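Local coordinates for CCHC-type domain-containing protein (Trypanosoma brucei brucei, PDB 7C45), which is an RNase D-type ribonuclease that trims guide RNA, probably as a 3'-5' exonuclease, and here holds a uridine oligonucleotide together with calcium and zinc ions, at residues C261-K264 against G265-E268; A246-E249 against R250-P254; A236-T239 against P240-N244. One frame throughout, in Å; residues are numbered along the deposited sequence.

Interaction 1. Residues C261-K264 against G265-E268; sequences CGAK and GHTE. With ZN (zinc ion), chain C; nucleotides of chain B.
Cys261 and His266 are two of the four ligands of a CCHC zinc knuckle, and the four residues between them form a tight turn of the finger. The SG of Cys261 binds the zinc ion at 2.4 Å, and the NE2 of His266 meets the same metal at 2.2 Å; Cys258 and Cys271 complete the site. With CG of His266 lying between the backbone N and the carbonyl carbon (chi1 67°), the imidazole folds back over the turn. It presents an edge to the Cys261 sulfur, and its CE1 comes within 3.9 Å of the Ala263 CB. The Cys261 sulfur also takes the backbone N-H of Ala263, N to SG 3.4 Å and nearly straight, a bond that would help to stabilise a thiolate. The ring's other nitrogen, ND1 of His266, donates to a water at 2.7 Å. This water lies in the ring plane and in turn donates to Lys264 O, so metal and water together fix the rotation of the imidazole. One ring face is taken by RNA: O4 of U4 of chain B sits above the centre, 3.1 Å from His266 CE1. The zinc ion probably leaves the ring electron-poor, which would suit an oxygen there. Gly262 and Gly265 both adopt positive phi, letting the backbone double back. Gly265 O is bonded to Arg136, tying the finger to helix 124-136. A CCHC set of ligands with a glycine directly before the metal-bound histidine is the signature of retroviral-type zinc knuckles.

Interaction 2. Residues A246-E249 against R250-P254; sequences AWLE and RYIGP
Leu248 O is gripped by two backbone donors, Ile252 N at 2.8 Å and Gly253 N at 3.0 Å. The pair marks the C-terminal end of helix 245-251: the first bond is the ordinary i to i-4 link, while the second reaches back five residues as the chain leaves the helix. Gly253, with phi 117°, is the first residue to depart from helical angles, and its N makes a further, weak bond to Glu249 O. Its carbonyl turns back over the helix to receive a CA-H...O contact from Glu249, CA to O 3.4 Å, and also accepts from Trp133 of helix 124-136. Leu248 and Ile252 lie alongside each other with their tips in the same direction, CD2 of Leu248 3.9 Å from CG1 of Ile252; both side chains pack against helix 124-136. On a different side of the helix, Trp247 faces helix 212-226, where its ring meets Tyr222 edge-to-face. CG of Tyr251 stands beside its own backbone N (chi1 -69°), which leans the phenol back along the helix until Trp247 O lies in the ring plane, 3.2 Å from CD2 of Tyr251. The phenol oxygen is held by Gln221. Arg250 is extended and runs over one face of the Tyr251 ring, its CG toward the rim, before its guanidinium lays a face beneath Tyr251 OH, which sits 3.3 Å above the centre of that plane.

Interaction 3. Residues A236-T239 against P240-N244; sequences ADAT and PAEVN. With nucleotides of chain B.
Different first torsions bring Asp237 and Asn244 together: the Asp237 carboxylate stands beside its backbone N (chi1 -58°), whereas CG of Asn244 swings opposite its own N (chi1 -175°). The two side chains cross obliquely. Asp237 OD1 accepts Asn244 N at 2.8 Å, met from above the carboxylate plane, and also takes the hydroxyl of Tyr222. In return the Asn244 amide reaches the residue before Asp237: its ND2 donates to Ala236 O at 2.8 Å, almost straight (175°), with the oxygen in the amide plane. That bond fixes which way round the amide sits and leaves OD1 for Trp247 N, making Asn244 the N-cap of helix 245-251. Residues 236-244 form a compact loop leading into that helix, with a type I beta turn from Thr239 to Glu242 at its tip, closed by Glu242 N to Thr239 O at 3.3 Å. Alongside the turn, Glu242 CG lies between N and the carbonyl carbon, and the extended chain carries the carboxylate to Thr239. OE2 of Glu242 and OG1 of Thr239 are modelled 2.3 Å apart, so short that the detail of this hydrogen bond is doubtful. OE1 of Glu242 accepts from Asn139. Asp237 OD2 and Glu242 O are two acceptors only 3.1 Å apart; Arg141 reconciles them, with NE on the carbonyl and NH2 on the carboxylate, and Arg104 adds a second salt bridge to OD2. Buried and flanked by two arginines, Asp237 is probably held as the anion. The turn also meets RNA: CB of Pro240 rests 3.3 Å from N3 of U8 of chain B, and CB of Ala241 lies 3.6 Å from its sugar O4'.

How the interactions relate
The three contacts follow one another along the chain in the order 3, 2, 1. Interaction 3 is the last part of the loop between helices 212-226 and 245-251, interaction 2 the C-terminal end of the latter helix, and interaction 1 part of the first zinc knuckle beyond it. Interactions 3 and 2 have centres 14 Å apart and touch, CH2 of Trp247 packing 3.5 Å from CB of Ala236. Interaction 1 lies farther out, its centre 18 Å from that of interaction 2, without touching it. Helix 124-136 meets residues of both 1 and 2. The RNA contacts interactions 1 and 3, at U4 and U8 of chain B, so helix 245-251 lies between two RNA-contacting regions along the chain.

Interaction 1. Residues C261-K264 against G265-E268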
ATOM      1  N   CYS A 261     -19.511  19.976 -16.185  1.00 17.37           N
ATOM      2  CA  CYS A 261     -20.865  19.981 -15.660  1.00 17.46           C
ATOM      3  C   CYS A 261     -20.932  20.333 -14.192  1.00 17.49           C
ATOM      4  O   CYS A 261     -22.031  20.517 -13.679  1.00 17.65           O
ATOM      5  CB  CYS A 261     -21.546  18.624 -15.850  1.00 17.29           C
ATOM      6  SG  CYS A 261     -20.973  17.321 -14.711  1.00 16.94           S
ATOM      7  N   GLY A 262     -19.802  20.397 -13.494  1.00 17.37           N
ATOM      8  CA  GLY A 262     -19.799  20.804 -12.110  1.00 17.44           C
ATOM      9  C   GLY A 262     -20.056  19.708 -11.092  1.00 17.21           C
ATOM     10  O   GLY A 262     -19.971  19.982  -9.889  1.00 17.28           O
ATOM     11  N   ALA A 263     -20.362  18.488 -11.524  1.00 16.98           N
ATOM     12  CA  ALA A 263     -20.673  17.422 -10.577  1.00 16.82           C
ATOM     13  C   ALA A 263     -19.407  16.895  -9.924  1.00 16.55           C
ATOM     14  O   ALA A 263     -18.331  16.876 -10.528  1.00 16.42           O
ATOM     15  CB  ALA A 263     -21.394  16.266 -11.261  1.00 16.74           C
ATOM     16  N   LYS A 264     -19.546  16.489  -8.672  1.00 16.51           N
ATOM     17  CA  LYS A 264     -18.480  15.757  -8.022  1.00 16.24           C
ATOM     18  C   LYS A 264     -18.513  14.307  -8.498  1.00 16.02           C
ATOM     19  O   LYS A 264     -19.526  13.823  -9.004  1.00 19.07           O
ATOM     20  CB  LYS A 264     -18.633  15.886  -6.504  1.00 19.24           C
ATOM     21  CG  LYS A 264     -18.112  17.207  -6.004  1.00 22.50           C
ATOM     22  CD  LYS A 264     -18.906  17.803  -4.886  1.00 34.38           C
ATOM     23  CE  LYS A 264     -18.572  19.301  -4.779  1.00 42.52           C
ATOM     24  NZ  LYS A 264     -17.752  19.664  -3.572  1.00 41.47           N
ATOM     25  N   GLY A 265     -17.379  13.622  -8.372  1.00 15.78           N
ATOM     26  CA  GLY A 265     -17.313  12.203  -8.664  1.00 15.61           C
ATOM     27  C   GLY A 265     -16.637  11.850  -9.967  1.00 16.00           C
ATOM     28  O   GLY A 265     -16.296  10.676 -10.177  1.00 16.24           O
ATOM     29  N   HIS A 266     -16.419  12.816 -10.858  1.00 15.65           N
ATOM     30  CA  HIS A 266     -15.708  12.526 -12.090  1.00 15.64           C
ATOM     31  C   HIS A 266     -15.055  13.803 -12.605  1.00 15.78           C
ATOM     32  O   HIS A 266     -15.297  14.902 -12.094  1.00 15.90           O
ATOM     33  CB  HIS A 266     -16.633  11.952 -13.152  1.00 15.76           C
ATOM     34  CG  HIS A 266     -17.662  12.924 -13.638  1.00 15.97           C
ATOM     35  ND1 HIS A 266     -18.942  12.980 -13.123  1.00 16.08           N
ATOM     36  CD2 HIS A 266     -17.610  13.850 -14.628  1.00 16.14           C
ATOM     37  CE1 HIS A 266     -19.622  13.923 -13.757  1.00 16.29           C
ATOM     38  NE2 HIS A 266     -18.831  14.465 -14.666  1.00 16.32           N
ATOM     39  N   THR A 267     -14.223  13.643 -13.627  1.00 15.81           N
ATOM     40  CA  THR A 267     -13.540  14.771 -14.237  1.00 16.00           C
ATOM     41  C   THR A 267     -14.082  15.009 -15.633  1.00 16.20           C
ATOM     42  O   THR A 267     -14.772  14.173 -16.217  1.00 16.19           O
ATOM     43  CB  THR A 267     -12.025  14.563 -14.335  1.00 15.98           C
ATOM     44  OG1 THR A 267     -11.754  13.565 -15.319  1.00 18.58           O
ATOM     45  CG2 THR A 267     -11.421  14.154 -13.008  1.00 16.93           C
ATOM     46  N   GLU A 268     -13.706  16.169 -16.166  1.00 16.44           N
ATOM     47  CA  GLU A 268     -14.118  16.574 -17.498  1.00 16.68           C
ATOM     48  C   GLU A 268     -13.804  15.498 -18.526  1.00 16.67           C
ATOM     49  O   GLU A 268     -14.611  15.232 -19.416  1.00 17.22           O
ATOM     50  CB  GLU A 268     -13.419  17.898 -17.848  1.00 16.97           C
ATOM     51  CG  GLU A 268     -13.504  18.325 -19.299  1.00 29.44           C
ATOM     52  CD  GLU A 268     -12.607  19.515 -19.593  1.00 27.84           C
ATOM     53  OE1 GLU A 268     -12.815  20.576 -18.993  1.00 27.71           O
ATOM     54  OE2 GLU A 268     -11.670  19.373 -20.403  1.00 32.44           O
TER
HETATM   55 ZN    ZN C 401     -19.239  16.209 -15.867  1.00 16.67          ZN
ATOM     56  P     U B   4     -21.839   2.784 -11.549  1.00 41.15           P
ATOM     57  OP1   U B   4     -21.629   1.592 -10.684  1.00 35.96           O
ATOM     58  OP2   U B   4     -23.229   3.213 -11.843  1.00 45.00           O
ATOM     59  O5'   U B   4     -21.023   4.043 -10.997  1.00 38.15           O
ATOM     60  C5'   U B   4     -20.860   5.241 -11.766  1.00 24.32           C
ATOM     61  C4'   U B   4     -19.562   5.251 -12.544  1.00 17.75           C
ATOM     62  O4'   U B   4     -19.628   6.235 -13.615  1.00 18.94           O
ATOM     63  C3'   U B   4     -18.291   5.570 -11.762  1.00 16.52           C
ATOM     64  O3'   U B   4     -17.244   4.806 -12.365  1.00 22.77           O
ATOM     65  C2'   U B   4     -18.070   7.053 -12.097  1.00 20.52           C
ATOM     66  O2'   U B   4     -16.734   7.491 -11.954  1.00 25.48           O
ATOM     67  C1'   U B   4     -18.491   7.071 -13.555  1.00 18.39           C
ATOM     68  N1    U B   4     -18.865   8.365 -14.150  1.00 18.84           N
ATOM     69  C2    U B   4     -18.141   8.829 -15.244  1.00 16.04           C
ATOM     70  O2    U B   4     -17.156   8.277 -15.672  1.00 16.00           O
ATOM     71  N3    U B   4     -18.583  10.010 -15.800  1.00 18.26           N
ATOM     72  C4    U B   4     -19.675  10.728 -15.382  1.00 16.25           C
ATOM     73  O4    U B   4     -19.983  11.759 -15.988  1.00 16.38           O
ATOM     74  C5    U B   4     -20.386  10.171 -14.271  1.00 18.71           C
ATOM     75  C6    U B   4     -19.985   9.039 -13.714  1.00 16.13           C
TER
HETATM   76  O   HOH W   1     -20.034  11.803 -10.934  1.00 16.65           O

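Interaction 2. Residues A246-E249 against R250-P254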
ATOM      1  N   ALA A 246     -12.753  15.101   6.364  1.00 16.65           N
ATOM      2  CA  ALA A 246     -12.226  16.257   7.078  1.00 19.27           C
ATOM      3  C   ALA A 246     -10.699  16.291   7.027  1.00 16.86           C
ATOM      4  O   ALA A 246     -10.103  17.360   6.866  1.00 17.11           O
ATOM      5  CB  ALA A 246     -12.723  16.263   8.521  1.00 21.34           C
ATOM      6  N   TRP A 247     -10.044  15.132   7.161  1.00 16.48           N
ATOM      7  CA  TRP A 247      -8.585  15.128   7.043  1.00 16.34           C
ATOM      8  C   TRP A 247      -8.146  15.483   5.624  1.00 16.21           C
ATOM      9  O   TRP A 247      -7.144  16.175   5.439  1.00 16.36           O
ATOM     10  CB  TRP A 247      -8.012  13.777   7.455  1.00 15.99           C
ATOM     11  CG  TRP A 247      -8.085  13.551   8.921  1.00 16.16           C
ATOM     12  CD1 TRP A 247      -8.665  14.366   9.859  1.00 24.89           C
ATOM     13  CD2 TRP A 247      -7.526  12.453   9.632  1.00 15.95           C
ATOM     14  NE1 TRP A 247      -8.524  13.812  11.110  1.00 25.01           N
ATOM     15  CE2 TRP A 247      -7.827  12.648  10.996  1.00 21.65           C
ATOM     16  CE3 TRP A 247      -6.816  11.323   9.246  1.00 15.56           C
ATOM     17  CZ2 TRP A 247      -7.427  11.741  11.975  1.00 16.18           C
ATOM     18  CZ3 TRP A 247      -6.433  10.423  10.223  1.00 15.48           C
ATOM     19  CH2 TRP A 247      -6.746  10.634  11.567  1.00 15.78           C
ATOM     20  N   LEU A 248      -8.871  15.012   4.613  1.00 16.00           N
ATOM     21  CA  LEU A 248      -8.546  15.385   3.237  1.00 17.03           C
ATOM     22  C   LEU A 248      -8.659  16.892   3.049  1.00 16.35           C
ATOM     23  O   LEU A 248      -7.766  17.532   2.472  1.00 16.47           O
ATOM     24  CB  LEU A 248      -9.469  14.650   2.267  1.00 15.69           C
ATOM     25  CG  LEU A 248      -9.121  13.168   2.047  1.00 15.31           C
ATOM     26  CD1 LEU A 248     -10.227  12.414   1.359  1.00 15.17           C
ATOM     27  CD2 LEU A 248      -7.858  13.021   1.245  1.00 15.17           C
ATOM     28  N   GLU A 249      -9.760  17.473   3.533  1.00 16.64           N
ATOM     29  CA  GLU A 249      -9.923  18.922   3.438  1.00 17.11           C
ATOM     30  C   GLU A 249      -8.755  19.645   4.099  1.00 17.41           C
ATOM     31  O   GLU A 249      -8.252  20.639   3.563  1.00 17.70           O
ATOM     32  CB  GLU A 249     -11.252  19.362   4.067  1.00 17.43           C
ATOM     33  CG  GLU A 249     -12.508  18.763   3.432  1.00 27.75           C
ATOM     34  CD  GLU A 249     -13.184  19.687   2.413  1.00 43.13           C
ATOM     35  OE1 GLU A 249     -12.508  20.613   1.911  1.00 48.67           O
ATOM     36  OE2 GLU A 249     -14.380  19.471   2.113  1.00 42.59           O
ATOM     37  N   ARG A 250      -8.290  19.138   5.244  1.00 17.37           N
ATOM     38  CA  ARG A 250      -7.245  19.817   6.002  1.00 17.71           C
ATOM     39  C   ARG A 250      -5.877  19.687   5.338  1.00 19.61           C
ATOM     40  O   ARG A 250      -5.166  20.682   5.154  1.00 17.95           O
ATOM     41  CB  ARG A 250      -7.201  19.257   7.420  1.00 17.72           C
ATOM     42  CG  ARG A 250      -6.007  19.695   8.223  1.00 18.01           C
ATOM     43  CD  ARG A 250      -6.139  19.101   9.618  1.00 33.69           C
ATOM     44  NE  ARG A 250      -4.998  19.400  10.466  1.00 37.25           N
ATOM     45  CZ  ARG A 250      -4.853  18.929  11.697  1.00 42.14           C
ATOM     46  NH1 ARG A 250      -3.783  19.247  12.410  1.00 40.53           N
ATOM     47  NH2 ARG A 250      -5.780  18.127  12.206  1.00 44.55           N
ATOM     48  N   TYR A 251      -5.485  18.470   4.976  1.00 17.06           N
ATOM     49  CA  TYR A 251      -4.128  18.226   4.503  1.00 16.95           C
ATOM     50  C   TYR A 251      -3.965  18.408   3.001  1.00 16.89           C
ATOM     51  O   TYR A 251      -2.882  18.799   2.550  1.00 17.06           O
ATOM     52  CB  TYR A 251      -3.684  16.810   4.897  1.00 16.51           C
ATOM     53  CG  TYR A 251      -3.498  16.678   6.391  1.00 16.64           C
ATOM     54  CD1 TYR A 251      -2.279  16.988   6.984  1.00 16.86           C
ATOM     55  CD2 TYR A 251      -4.542  16.278   7.215  1.00 16.59           C
ATOM     56  CE1 TYR A 251      -2.104  16.905   8.352  1.00 17.01           C
ATOM     57  CE2 TYR A 251      -4.369  16.176   8.587  1.00 16.75           C
ATOM     58  CZ  TYR A 251      -3.150  16.494   9.146  1.00 17.73           C
ATOM     59  OH  TYR A 251      -2.976  16.415  10.507  1.00 19.58           O
ATOM     60  N   ILE A 252      -4.995  18.117   2.220  1.00 16.67           N
ATOM     61  CA  ILE A 252      -4.923  18.209   0.773  1.00 18.90           C
ATOM     62  C   ILE A 252      -5.582  19.485   0.260  1.00 19.49           C
ATOM     63  O   ILE A 252      -5.090  20.105  -0.684  1.00 22.62           O
ATOM     64  CB  ILE A 252      -5.559  16.957   0.127  1.00 16.14           C
ATOM     65  CG1 ILE A 252      -4.992  15.661   0.741  1.00 15.81           C
ATOM     66  CG2 ILE A 252      -5.315  16.955  -1.360  1.00 16.10           C
ATOM     67  CD1 ILE A 252      -3.487  15.537   0.621  1.00 17.67           C
ATOM     68  N   GLY A 253      -6.700  19.888   0.857  1.00 17.14           N
ATOM     69  CA  GLY A 253      -7.435  21.038   0.375  1.00 17.52           C
ATOM     70  C   GLY A 253      -8.821  20.646  -0.090  1.00 17.31           C
ATOM     71  O   GLY A 253      -9.286  19.523   0.140  1.00 16.94           O
ATOM     72  N   PRO A 254      -9.508  21.572  -0.760  1.00 21.84           N
ATOM     73  CA  PRO A 254     -10.881  21.306  -1.196  1.00 22.41           C
ATOM     74  C   PRO A 254     -10.911  20.242  -2.267  1.00 17.02           C
ATOM     75  O   PRO A 254      -9.988  20.112  -3.068  1.00 16.92           O
ATOM     76  CB  PRO A 254     -11.339  22.657  -1.759  1.00 20.55           C
ATOM     77  CG  PRO A 254     -10.093  23.263  -2.241  1.00 20.77           C
ATOM     78  CD  PRO A 254      -9.040  22.885  -1.231  1.00 24.61           C
TER

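Interaction 3. Residues A236-T239 against P240-N244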
ATOM      1  N   ALA A 236     -10.396   6.191  12.577  1.00 15.70           N
ATOM      2  CA  ALA A 236     -10.275   7.543  12.041  1.00 15.75           C
ATOM      3  C   ALA A 236     -11.166   7.748  10.831  1.00 15.71           C
ATOM      4  O   ALA A 236     -11.526   8.886  10.517  1.00 15.89           O
ATOM      5  CB  ALA A 236      -8.820   7.835  11.659  1.00 15.50           C
ATOM      6  N   ASP A 237     -11.507   6.669  10.140  1.00 15.52           N
ATOM      7  CA  ASP A 237     -12.329   6.719   8.946  1.00 15.48           C
ATOM      8  C   ASP A 237     -13.708   6.153   9.252  1.00 15.76           C
ATOM      9  O   ASP A 237     -13.835   5.196  10.018  1.00 17.89           O
ATOM     10  CB  ASP A 237     -11.656   5.943   7.813  1.00 15.13           C
ATOM     11  CG  ASP A 237     -10.259   6.481   7.492  1.00 14.91           C
ATOM     12  OD1 ASP A 237     -10.076   7.723   7.451  1.00 15.02           O
ATOM     13  OD2 ASP A 237      -9.363   5.648   7.290  1.00 14.68           O
ATOM     14  N   ALA A 238     -14.745   6.755   8.658  1.00 18.54           N
ATOM     15  CA  ALA A 238     -16.113   6.373   9.023  1.00 21.13           C
ATOM     16  C   ALA A 238     -16.442   4.935   8.618  1.00 17.42           C
ATOM     17  O   ALA A 238     -17.285   4.294   9.264  1.00 18.77           O
ATOM     18  CB  ALA A 238     -17.109   7.346   8.398  1.00 20.88           C
ATOM     19  N   THR A 239     -15.816   4.431   7.563  1.00 15.90           N
ATOM     20  CA  THR A 239     -15.881   3.049   7.114  1.00 15.83           C
ATOM     21  C   THR A 239     -14.504   2.646   6.653  1.00 15.44           C
ATOM     22  O   THR A 239     -13.699   3.498   6.236  1.00 15.21           O
ATOM     23  CB  THR A 239     -16.878   2.844   5.955  1.00 21.03           C
ATOM     24  OG1 THR A 239     -16.471   3.621   4.817  1.00 20.84           O
ATOM     25  CG2 THR A 239     -18.275   3.237   6.352  1.00 25.04           C
ATOM     26  N   PRO A 240     -14.174   1.351   6.662  1.00 15.57           N
ATOM     27  CA  PRO A 240     -12.789   0.944   6.402  1.00 15.07           C
ATOM     28  C   PRO A 240     -12.273   1.348   5.034  1.00 14.84           C
ATOM     29  O   PRO A 240     -11.081   1.655   4.904  1.00 15.85           O
ATOM     30  CB  PRO A 240     -12.828  -0.583   6.558  1.00 15.18           C
ATOM     31  CG  PRO A 240     -13.992  -0.823   7.467  1.00 15.56           C
ATOM     32  CD  PRO A 240     -15.008   0.215   7.110  1.00 15.70           C
ATOM     33  N   ALA A 241     -13.125   1.374   4.012  1.00 14.93           N
ATOM     34  CA  ALA A 241     -12.639   1.619   2.663  1.00 14.75           C
ATOM     35  C   ALA A 241     -12.768   3.082   2.257  1.00 14.71           C
ATOM     36  O   ALA A 241     -13.001   3.373   1.083  1.00 14.70           O
ATOM     37  CB  ALA A 241     -13.362   0.710   1.672  1.00 15.75           C
ATOM     38  N   GLU A 242     -12.623   4.013   3.198  1.00 15.38           N
ATOM     39  CA  GLU A 242     -12.551   5.421   2.824  1.00 14.74           C
ATOM     40  C   GLU A 242     -11.500   6.167   3.649  1.00 14.68           C
ATOM     41  O   GLU A 242     -10.945   5.662   4.628  1.00 14.65           O
ATOM     42  CB  GLU A 242     -13.916   6.113   2.943  1.00 15.01           C
ATOM     43  CG  GLU A 242     -14.521   6.157   4.294  1.00 24.23           C
ATOM     44  CD  GLU A 242     -15.959   6.665   4.229  1.00 30.53           C
ATOM     45  OE1 GLU A 242     -16.163   7.832   3.842  1.00 22.01           O
ATOM     46  OE2 GLU A 242     -16.879   5.881   4.536  1.00 33.79           O
ATOM     47  N   VAL A 243     -11.188   7.376   3.188  1.00 14.70           N
ATOM     48  CA  VAL A 243     -10.321   8.303   3.894  1.00 14.74           C
ATOM     49  C   VAL A 243     -11.199   9.437   4.386  1.00 15.04           C
ATOM     50  O   VAL A 243     -11.944  10.034   3.600  1.00 15.14           O
ATOM     51  CB  VAL A 243      -9.187   8.830   2.993  1.00 14.63           C
ATOM     52  CG1 VAL A 243      -8.430   9.928   3.694  1.00 14.78           C
ATOM     53  CG2 VAL A 243      -8.255   7.690   2.593  1.00 14.39           C
ATOM     54  N   ASN A 244     -11.144   9.684   5.686  1.00 15.21           N
ATOM     55  CA  ASN A 244     -11.825  10.775   6.365  1.00 15.58           C
ATOM     56  C   ASN A 244     -11.820  12.053   5.520  1.00 15.70           C
ATOM     57  O   ASN A 244     -10.757  12.555   5.167  1.00 15.63           O
ATOM     58  CB  ASN A 244     -11.085  10.979   7.700  1.00 15.71           C
ATOM     59  CG  ASN A 244     -11.721  11.971   8.575  1.00 23.75           C
ATOM     60  OD1 ASN A 244     -11.880  13.108   8.194  1.00 22.21           O
ATOM     61  ND2 ASN A 244     -12.094  11.553   9.789  1.00 23.75           N
TER
ATOM     62  P     U B   8     -12.089  -3.312  -1.019  1.00 24.78           P
ATOM     63  OP1   U B   8     -13.227  -3.789  -0.203  1.00 41.08           O
ATOM     64  OP2   U B   8     -12.381  -2.441  -2.184  1.00 22.02           O
ATOM     65  O5'   U B   8     -11.074  -2.645  -0.006  1.00 24.26           O
ATOM     66  C5'   U B   8     -10.259  -1.559  -0.396  1.00 17.80           C
ATOM     67  C4'   U B   8      -9.335  -1.173   0.720  1.00 14.41           C
ATOM     68  O4'   U B   8     -10.108  -0.795   1.882  1.00 14.48           O
ATOM     69  C3'   U B   8      -8.402  -2.255   1.234  1.00 16.00           C
ATOM     70  O3'   U B   8      -7.260  -2.395   0.415  1.00 17.03           O
ATOM     71  C2'   U B   8      -8.083  -1.770   2.640  1.00 19.22           C
ATOM     72  O2'   U B   8      -7.126  -0.713   2.604  1.00 14.11           O
ATOM     73  C1'   U B   8      -9.427  -1.167   3.053  1.00 14.42           C
ATOM     74  N1    U B   8     -10.299  -2.123   3.776  1.00 14.66           N
ATOM     75  C2    U B   8     -10.067  -2.303   5.114  1.00 16.46           C
ATOM     76  O2    U B   8      -9.151  -1.750   5.689  1.00 19.90           O
ATOM     77  N3    U B   8     -10.931  -3.182   5.734  1.00 16.26           N
ATOM     78  C4    U B   8     -11.991  -3.829   5.118  1.00 26.27           C
ATOM     79  O4    U B   8     -12.713  -4.588   5.771  1.00 32.60           O
ATOM     80  C5    U B   8     -12.171  -3.555   3.727  1.00 25.53           C
ATOM     81  C6    U B   8     -11.334  -2.718   3.114  1.00 22.00           C
TER